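Local coordinates for protein transcriptional regulator (Streptococcus dysgalactiae, PDB 4YV9) that probably regulates transcription in quorum sensing, binding DNA and a peptide pheromone, and is seen here with a peptide bound to its helical repeat domain, at residues Y133-E138 with Y157-L162; Y143-L148 with T185-N190; M167-A172 with I208-F213. All blocks are in the same frame, centred on the assembly; numbering follows the deposited sequence.

Contact 1: Y133-E138 with Y157-L162; sequences YLFSVE and YNTLFL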
# COMPACT_ATOMS: atom_id res chain seq x y z
N TYR B 133 -1.41 26.51 -6.45
CA TYR B 133 -1.91 25.30 -7.11
C TYR B 133 -2.48 24.31 -6.11
O TYR B 133 -3.58 23.76 -6.31
CB TYR B 133 -0.81 24.61 -7.93
CG TYR B 133 -1.22 23.21 -8.37
CD1 TYR B 133 -2.23 23.04 -9.31
CD2 TYR B 133 -0.62 22.08 -7.82
CE1 TYR B 133 -2.63 21.77 -9.71
CE2 TYR B 133 -1.02 20.79 -8.21
CZ TYR B 133 -2.03 20.65 -9.16
OH TYR B 133 -2.44 19.41 -9.55
N LEU B 134 -1.74 24.07 -5.03
CA LEU B 134 -2.09 23.07 -4.03
C LEU B 134 -3.38 23.44 -3.29
O LEU B 134 -4.22 22.57 -2.99
CB LEU B 134 -0.95 22.87 -3.03
CG LEU B 134 0.28 22.12 -3.57
CD1 LEU B 134 1.37 22.02 -2.50
CD2 LEU B 134 -0.11 20.72 -4.04
N PHE B 135 -3.53 24.73 -2.99
CA PHE B 135 -4.78 25.20 -2.38
C PHE B 135 -5.96 25.05 -3.35
O PHE B 135 -7.10 24.90 -2.91
CB PHE B 135 -4.64 26.66 -1.93
CG PHE B 135 -4.00 26.81 -0.58
CD1 PHE B 135 -4.60 26.26 0.55
CD2 PHE B 135 -2.83 27.53 -0.43
CE1 PHE B 135 -4.03 26.41 1.80
CE2 PHE B 135 -2.25 27.68 0.81
CZ PHE B 135 -2.84 27.12 1.93
N SER B 136 -5.68 25.08 -4.65
CA SER B 136 -6.73 25.09 -5.67
C SER B 136 -7.29 23.70 -5.97
O SER B 136 -8.35 23.58 -6.57
CB SER B 136 -6.20 25.72 -6.96
OG SER B 136 -5.49 24.77 -7.75
N VAL B 137 -6.57 22.66 -5.56
CA VAL B 137 -6.97 21.28 -5.83
C VAL B 137 -8.11 20.80 -4.89
O VAL B 137 -8.13 21.17 -3.72
CB VAL B 137 -5.74 20.35 -5.70
CG1 VAL B 137 -6.14 18.91 -5.60
CG2 VAL B 137 -4.78 20.56 -6.90
N GLU B 138 -9.06 20.01 -5.40
CA GLU B 138 -10.20 19.55 -4.59
C GLU B 138 -9.94 18.21 -3.89
O GLU B 138 -10.46 17.96 -2.79
CB GLU B 138 -11.47 19.44 -5.45
CG GLU B 138 -11.94 20.74 -6.05
CD GLU B 138 -12.43 21.75 -5.01
OE1 GLU B 138 -12.86 21.34 -3.90
OE2 GLU B 138 -12.41 22.96 -5.32
N TYR B 157 5.73 28.38 7.64
CA TYR B 157 5.08 27.40 8.52
C TYR B 157 3.55 27.48 8.49
O TYR B 157 2.87 26.45 8.47
CB TYR B 157 5.54 27.56 9.98
CG TYR B 157 4.61 26.81 10.91
CD1 TYR B 157 4.68 25.42 11.02
CD2 TYR B 157 3.63 27.47 11.65
CE1 TYR B 157 3.82 24.72 11.84
CE2 TYR B 157 2.77 26.78 12.47
CZ TYR B 157 2.87 25.40 12.56
OH TYR B 157 2.01 24.70 13.38
N ASN B 158 3.00 28.69 8.51
CA ASN B 158 1.56 28.80 8.57
C ASN B 158 0.88 28.34 7.29
O ASN B 158 -0.22 27.80 7.35
CB ASN B 158 1.13 30.23 8.90
CG ASN B 158 0.70 30.38 10.35
OD1 ASN B 158 -0.38 29.92 10.73
ND2 ASN B 158 1.54 31.02 11.15
N THR B 159 1.53 28.53 6.15
CA THR B 159 0.97 28.06 4.89
C THR B 159 1.11 26.54 4.85
O THR B 159 0.20 25.84 4.38
CB THR B 159 1.67 28.69 3.67
OG1 THR B 159 1.43 30.10 3.68
CG2 THR B 159 1.14 28.09 2.37
N LEU B 160 2.23 26.04 5.35
CA LEU B 160 2.47 24.61 5.42
C LEU B 160 1.40 23.94 6.28
O LEU B 160 0.84 22.91 5.90
CB LEU B 160 3.86 24.32 6.00
CG LEU B 160 4.26 22.85 6.17
CD1 LEU B 160 4.22 22.12 4.85
CD2 LEU B 160 5.66 22.76 6.77
N PHE B 161 1.11 24.54 7.43
CA PHE B 161 0.08 23.99 8.32
C PHE B 161 -1.29 23.97 7.65
O PHE B 161 -2.02 22.98 7.75
CB PHE B 161 0.00 24.79 9.62
CG PHE B 161 -1.14 24.37 10.50
CD1 PHE B 161 -1.11 23.14 11.15
CD2 PHE B 161 -2.24 25.19 10.68
CE1 PHE B 161 -2.16 22.74 11.96
CE2 PHE B 161 -3.28 24.80 11.49
CZ PHE B 161 -3.25 23.58 12.13
N LEU B 162 -1.63 25.06 6.97
CA LEU B 162 -2.91 25.17 6.29
C LEU B 162 -3.00 24.19 5.12
O LEU B 162 -4.05 23.62 4.86
CB LEU B 162 -3.14 26.60 5.80
CG LEU B 162 -3.39 27.63 6.91
CD1 LEU B 162 -3.67 29.01 6.33
CD2 LEU B 162 -4.52 27.16 7.82

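Contact 2: Y143-L148 with T185-N190; sequences YEIILL and TQLSIN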
# COMPACT_ATOMS: atom_id res chain seq x y z
N TYR B 143 0.55 13.01 -6.68
CA TYR B 143 1.25 14.19 -7.22
C TYR B 143 1.33 15.34 -6.22
O TYR B 143 2.43 15.84 -5.90
CB TYR B 143 0.53 14.67 -8.49
CG TYR B 143 1.18 15.79 -9.29
CD1 TYR B 143 2.42 15.62 -9.87
CD2 TYR B 143 0.49 16.99 -9.53
CE1 TYR B 143 2.98 16.60 -10.66
CE2 TYR B 143 1.05 17.98 -10.32
CZ TYR B 143 2.31 17.78 -10.87
OH TYR B 143 2.89 18.75 -11.66
N GLU B 144 0.18 15.76 -5.71
CA GLU B 144 0.13 16.91 -4.81
C GLU B 144 0.82 16.60 -3.49
O GLU B 144 1.50 17.45 -2.93
CB GLU B 144 -1.32 17.35 -4.57
CG GLU B 144 -1.99 18.01 -5.77
CD GLU B 144 -2.47 17.01 -6.83
OE1 GLU B 144 -2.73 15.83 -6.50
OE2 GLU B 144 -2.57 17.41 -8.01
N ILE B 145 0.66 15.37 -3.01
CA ILE B 145 1.26 14.94 -1.76
C ILE B 145 2.79 14.93 -1.87
O ILE B 145 3.49 15.40 -0.98
CB ILE B 145 0.75 13.52 -1.34
CG1 ILE B 145 -0.76 13.54 -1.07
CG2 ILE B 145 1.49 13.02 -0.10
CD1 ILE B 145 -1.36 12.12 -1.04
N ILE B 146 3.31 14.39 -2.97
CA ILE B 146 4.76 14.33 -3.16
C ILE B 146 5.35 15.73 -3.38
O ILE B 146 6.44 16.06 -2.88
CB ILE B 146 5.11 13.41 -4.34
CG1 ILE B 146 4.72 11.96 -4.02
CG2 ILE B 146 6.61 13.50 -4.70
CD1 ILE B 146 5.47 11.37 -2.87
N LEU B 147 4.64 16.57 -4.12
CA LEU B 147 5.08 17.95 -4.29
C LEU B 147 5.20 18.64 -2.94
O LEU B 147 6.24 19.22 -2.62
CB LEU B 147 4.12 18.71 -5.20
CG LEU B 147 4.26 18.44 -6.70
CD1 LEU B 147 3.09 19.08 -7.43
CD2 LEU B 147 5.62 18.97 -7.22
N LEU B 148 4.15 18.57 -2.13
CA LEU B 148 4.15 19.20 -0.82
C LEU B 148 5.26 18.66 0.06
O LEU B 148 5.98 19.43 0.70
CB LEU B 148 2.80 19.01 -0.10
CG LEU B 148 2.76 19.49 1.35
CD1 LEU B 148 2.82 21.00 1.38
CD2 LEU B 148 1.51 19.00 2.07
N THR B 185 -0.14 10.36 6.30
CA THR B 185 0.16 10.17 7.72
C THR B 185 1.59 10.63 8.02
O THR B 185 1.83 11.36 8.98
CB THR B 185 -0.04 8.70 8.14
OG1 THR B 185 -1.39 8.31 7.83
CG2 THR B 185 0.20 8.54 9.62
N GLN B 186 2.53 10.23 7.16
CA GLN B 186 3.92 10.63 7.33
C GLN B 186 4.09 12.15 7.28
O GLN B 186 4.79 12.72 8.11
CB GLN B 186 4.79 9.94 6.28
CG GLN B 186 4.94 8.44 6.55
CD GLN B 186 5.46 7.64 5.34
OE1 GLN B 186 5.50 8.13 4.21
NE2 GLN B 186 5.83 6.39 5.59
N LEU B 187 3.44 12.81 6.32
CA LEU B 187 3.58 14.26 6.20
C LEU B 187 2.87 15.01 7.34
O LEU B 187 3.27 16.11 7.70
CB LEU B 187 3.03 14.75 4.86
CG LEU B 187 3.84 14.38 3.61
CD1 LEU B 187 3.39 15.26 2.46
CD2 LEU B 187 5.35 14.52 3.84
N SER B 188 1.82 14.41 7.90
CA SER B 188 1.14 15.02 9.04
C SER B 188 2.07 14.99 10.25
O SER B 188 2.18 15.97 10.98
CB SER B 188 -0.18 14.31 9.37
OG SER B 188 -1.08 14.39 8.28
N ILE B 189 2.72 13.85 10.46
CA ILE B 189 3.71 13.73 11.53
C ILE B 189 4.85 14.74 11.33
O ILE B 189 5.29 15.37 12.30
CB ILE B 189 4.26 12.29 11.61
CG1 ILE B 189 3.14 11.33 12.05
CG2 ILE B 189 5.46 12.22 12.58
CD1 ILE B 189 3.51 9.87 11.99
N ASN B 190 5.30 14.90 10.09
CA ASN B 190 6.33 15.89 9.75
C ASN B 190 5.90 17.30 10.16
O ASN B 190 6.68 18.07 10.70
CB ASN B 190 6.65 15.84 8.24
CG ASN B 190 7.83 16.73 7.85
OD1 ASN B 190 8.96 16.49 8.26
ND2 ASN B 190 7.57 17.75 7.04

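Contact 3: M167-A172 with I208-F213; sequences MVTSFA and IEKIEF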
# COMPACT_ATOMS: atom_id res chain seq x y z
N MSE B 167 -4.75 18.75 2.90
CA MSE B 167 -4.36 17.42 2.44
C MSE B 167 -4.99 16.29 3.25
O MSE B 167 -5.50 15.32 2.68
CB MSE B 167 -2.85 17.27 2.47
CG MSE B 167 -2.37 15.85 2.25
SE MSE B 167 -0.43 15.75 2.61
CE MSE B 167 -0.48 16.09 4.53
N VAL B 168 -4.97 16.41 4.58
CA VAL B 168 -5.51 15.35 5.43
C VAL B 168 -7.03 15.21 5.30
O VAL B 168 -7.58 14.14 5.56
CB VAL B 168 -5.17 15.57 6.92
CG1 VAL B 168 -3.71 15.37 7.15
CG2 VAL B 168 -5.58 16.96 7.38
N THR B 169 -7.70 16.28 4.89
CA THR B 169 -9.15 16.23 4.77
C THR B 169 -9.63 15.99 3.33
O THR B 169 -10.83 15.76 3.10
CB THR B 169 -9.80 17.53 5.31
OG1 THR B 169 -9.31 18.67 4.59
CG2 THR B 169 -9.47 17.71 6.79
N SER B 170 -8.70 15.97 2.39
CA SER B 170 -9.06 15.87 0.98
C SER B 170 -8.24 14.87 0.17
O SER B 170 -8.14 15.01 -1.04
CB SER B 170 -8.93 17.25 0.32
OG SER B 170 -9.46 18.26 1.14
N PHE B 171 -7.65 13.87 0.80
CA PHE B 171 -6.88 12.90 0.02
C PHE B 171 -7.77 11.70 -0.26
O PHE B 171 -8.73 11.45 0.47
CB PHE B 171 -5.60 12.46 0.73
CG PHE B 171 -5.84 11.52 1.87
CD1 PHE B 171 -6.18 12.00 3.13
CD2 PHE B 171 -5.75 10.15 1.68
CE1 PHE B 171 -6.42 11.13 4.18
CE2 PHE B 171 -5.98 9.28 2.72
CZ PHE B 171 -6.32 9.76 3.97
N ALA B 172 -7.45 10.96 -1.30
CA ALA B 172 -8.27 9.80 -1.64
C ALA B 172 -7.51 8.50 -1.43
O ALA B 172 -6.35 8.38 -1.84
CB ALA B 172 -8.77 9.90 -3.07
N ILE B 208 -2.19 15.81 16.30
CA ILE B 208 -2.18 14.60 17.10
C ILE B 208 -3.52 13.86 16.98
O ILE B 208 -3.55 12.64 16.77
CB ILE B 208 -1.89 14.94 18.58
CG1 ILE B 208 -0.40 15.26 18.75
CG2 ILE B 208 -2.33 13.83 19.51
CD1 ILE B 208 -0.10 16.12 19.98
N GLU B 209 -4.61 14.60 17.10
CA GLU B 209 -5.94 14.02 16.93
C GLU B 209 -6.13 13.43 15.52
O GLU B 209 -6.61 12.31 15.37
CB GLU B 209 -7.01 15.08 17.23
CG GLU B 209 -8.43 14.60 17.06
CD GLU B 209 -8.96 14.81 15.65
OE1 GLU B 209 -8.34 15.58 14.89
OE2 GLU B 209 -9.99 14.20 15.32
N LYS B 210 -5.73 14.18 14.48
CA LYS B 210 -5.79 13.68 13.10
C LYS B 210 -4.93 12.43 12.90
O LYS B 210 -5.37 11.47 12.28
CB LYS B 210 -5.35 14.75 12.10
CG LYS B 210 -6.15 16.04 12.15
CD LYS B 210 -7.63 15.82 11.86
CE LYS B 210 -7.89 15.32 10.46
NZ LYS B 210 -9.38 15.15 10.25
N ILE B 211 -3.70 12.46 13.40
CA ILE B 211 -2.80 11.32 13.22
C ILE B 211 -3.36 10.09 13.92
O ILE B 211 -3.32 8.99 13.38
CB ILE B 211 -1.38 11.64 13.74
CG1 ILE B 211 -0.69 12.64 12.79
CG2 ILE B 211 -0.54 10.37 13.82
CD1 ILE B 211 0.49 13.41 13.45
N GLU B 212 -3.92 10.26 15.11
CA GLU B 212 -4.51 9.14 15.82
C GLU B 212 -5.64 8.54 15.00
O GLU B 212 -5.80 7.32 14.94
CB GLU B 212 -5.03 9.56 17.20
CG GLU B 212 -3.93 9.88 18.18
CD GLU B 212 -4.46 10.49 19.47
OE1 GLU B 212 -5.63 10.93 19.50
OE2 GLU B 212 -3.70 10.50 20.46
N PHE B 213 -6.43 9.41 14.37
CA PHE B 213 -7.54 8.95 13.55
C PHE B 213 -7.03 8.20 12.32
O PHE B 213 -7.57 7.16 11.96
CB PHE B 213 -8.43 10.12 13.12
CG PHE B 213 -9.59 9.71 12.28
CD1 PHE B 213 -10.59 8.91 12.81
CD2 PHE B 213 -9.68 10.10 10.96
CE1 PHE B 213 -11.66 8.51 12.03
CE2 PHE B 213 -10.76 9.70 10.18
CZ PHE B 213 -11.74 8.91 10.72

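Contact 1: Y133-E138 with Y157-L162
The Phe135 ring reaches across from the C-terminal part of helix 124-136 and lays its outer rim against the first turns of helix 157-169. The side-chain contact is apolar. CE2 of Phe135 meets the Thr159 methyl, CG2, at 3.8 Å, and CZ of Phe135 lies 3.9 Å from Leu162 CB. Both partners come in at the ring edge, and Leu162 CB lies in the ring plane, so neither face of the phenyl is used across this interface. With CG beside the backbone N and anti to the carbonyl carbon (chi1 -84°), Phe135 spans a backbone separation of 8.9 Å between its own CA and Leu162 CA. Leu163 and Glu166, further along helix 157-169, also pack on this ring.

The hydroxyls of both segments find their partners away from this interface. Ser136 OG donates to Tyr133 O over 2.6 Å, with a C=O...OG angle of 125°, and Ser136 N bonds to the same oxygen, so Tyr133 O accepts two bonds from one residue. Thr159 turns its methyl to the phenyl, while its OG1 hydrogen-bonds to Asn156 OD1. Tyr133 OH hydrogen-bonds to Glu144 OE2 on helix 142-151.

With no hydrogen bond crossing it and two of its three touching residues exposed, this is a surface contact held by van der Waals packing of carbon on carbon.

Contact 2: Y143-L148 with T185-N190
Leu187 drives its CD1 methyl against helix 142-151, where it sits 3.4 Å from the backbone oxygen Ile145 O and 3.9 Å from the branch methyl Ile145 CG2. Its bond from CA to CB already aims at the facing helix, and CG stands anti to the carbonyl carbon (chi1 -70°), which carries the isobutyl end across the interface. Ile145 does not point straight back. It offers the CG2 branch and the carbonyl beside it, and the two side chains meet at a slant. One turn on, Leu148 completes the seat with CD2, 4.2 Å from the same Leu187 CD1. A single methyl thus touches two side chains and a main-chain oxygen, and the backbones come as near as 8.3 Å between Ile145 CA and Leu187 CA. No hydrogen bond crosses, and all three residues are buried.

The bound peptide packs on Leu187 as well, and on Gln186 and Asn190 of the same helix, while Ile146 on the facing helix meets one of its apolar side chains. The contact therefore borders the peptide site. Among the surrounding helices, 157-169 fills in beside the pair, with Met167, modelled as selenomethionine, packed on both Leu148 and Leu187. Helix 124-136 backs segment 143-148 through Leu130 and Leu134, and helices 201-215 and 221-236 cover the far side of segment 185-190 at Ile189.

Contact 3: M167-A172 with I208-F213
Val168 and Lys210 touch where two helices of the all-helical, TPR-like repeat domain come together: the C-terminal part of helix 157-169 and the middle of helix 201-215. The closest backbone approach is 7.9 Å, between Val168 CA and Lys210 CA, and both residues aim their CB atoms across the gap.

The apolar part is carried by the lysine's carbon chain. Lys210 bends at chi2 (-60°) and again at chi3 (-64°), folding the chain so that CE comes to 4.2 Å from Val168 CG2. This valine methyl is the one wedged between its own backbone N and carbonyl carbon. Val168 is buried, with Val184 and Ser188 of helix 179-197 and Tyr206 of helix 201-215 also packed on it, while Lys210 is partly exposed. At the exposed end Thr169 turns its methyl toward the ammonium group, CG2 standing 4.3 Å from Lys210 NZ, a distance of loose van der Waals contact.

Hydrogen bonds stay on the side of segment 167-172 and do not cross between the segments. Thr169 OG1 bonds back to Lys165 O and Glu166 O, and Ser170 OG also reaches Glu166 O, so hydroxyls take up carbonyls of the preceding turn. Ser170 N bonds to the backbone oxygen of the selenomethionine Met167, Met167 O, at 3.3 Å. Next along, Phe171 folds back with its ring edge to the same oxygen: Phe171 CD1 lies 3.4 Å from Met167 O, which is in the ring plane.

All three contacts lie in the C-terminal repeat domain and join helices that are near in sequence. Contact 2 has its centre about 11 Å from those of contacts 1 and 3, which are themselves about 14 Å apart. Contacts 1 and 3 share helix 157-169, one using its start and the other its end, and follow in series along the chain. The segments of contact 2 alternate with those of both, so its helices 142-151 and 179-197 interleave with theirs. The buried contact 2 borders the peptide site, and segments of contacts 1 and 2 also meet the second subunit. The peptide site and the subunit interface thus both lie beside the helices that contact 2 joins.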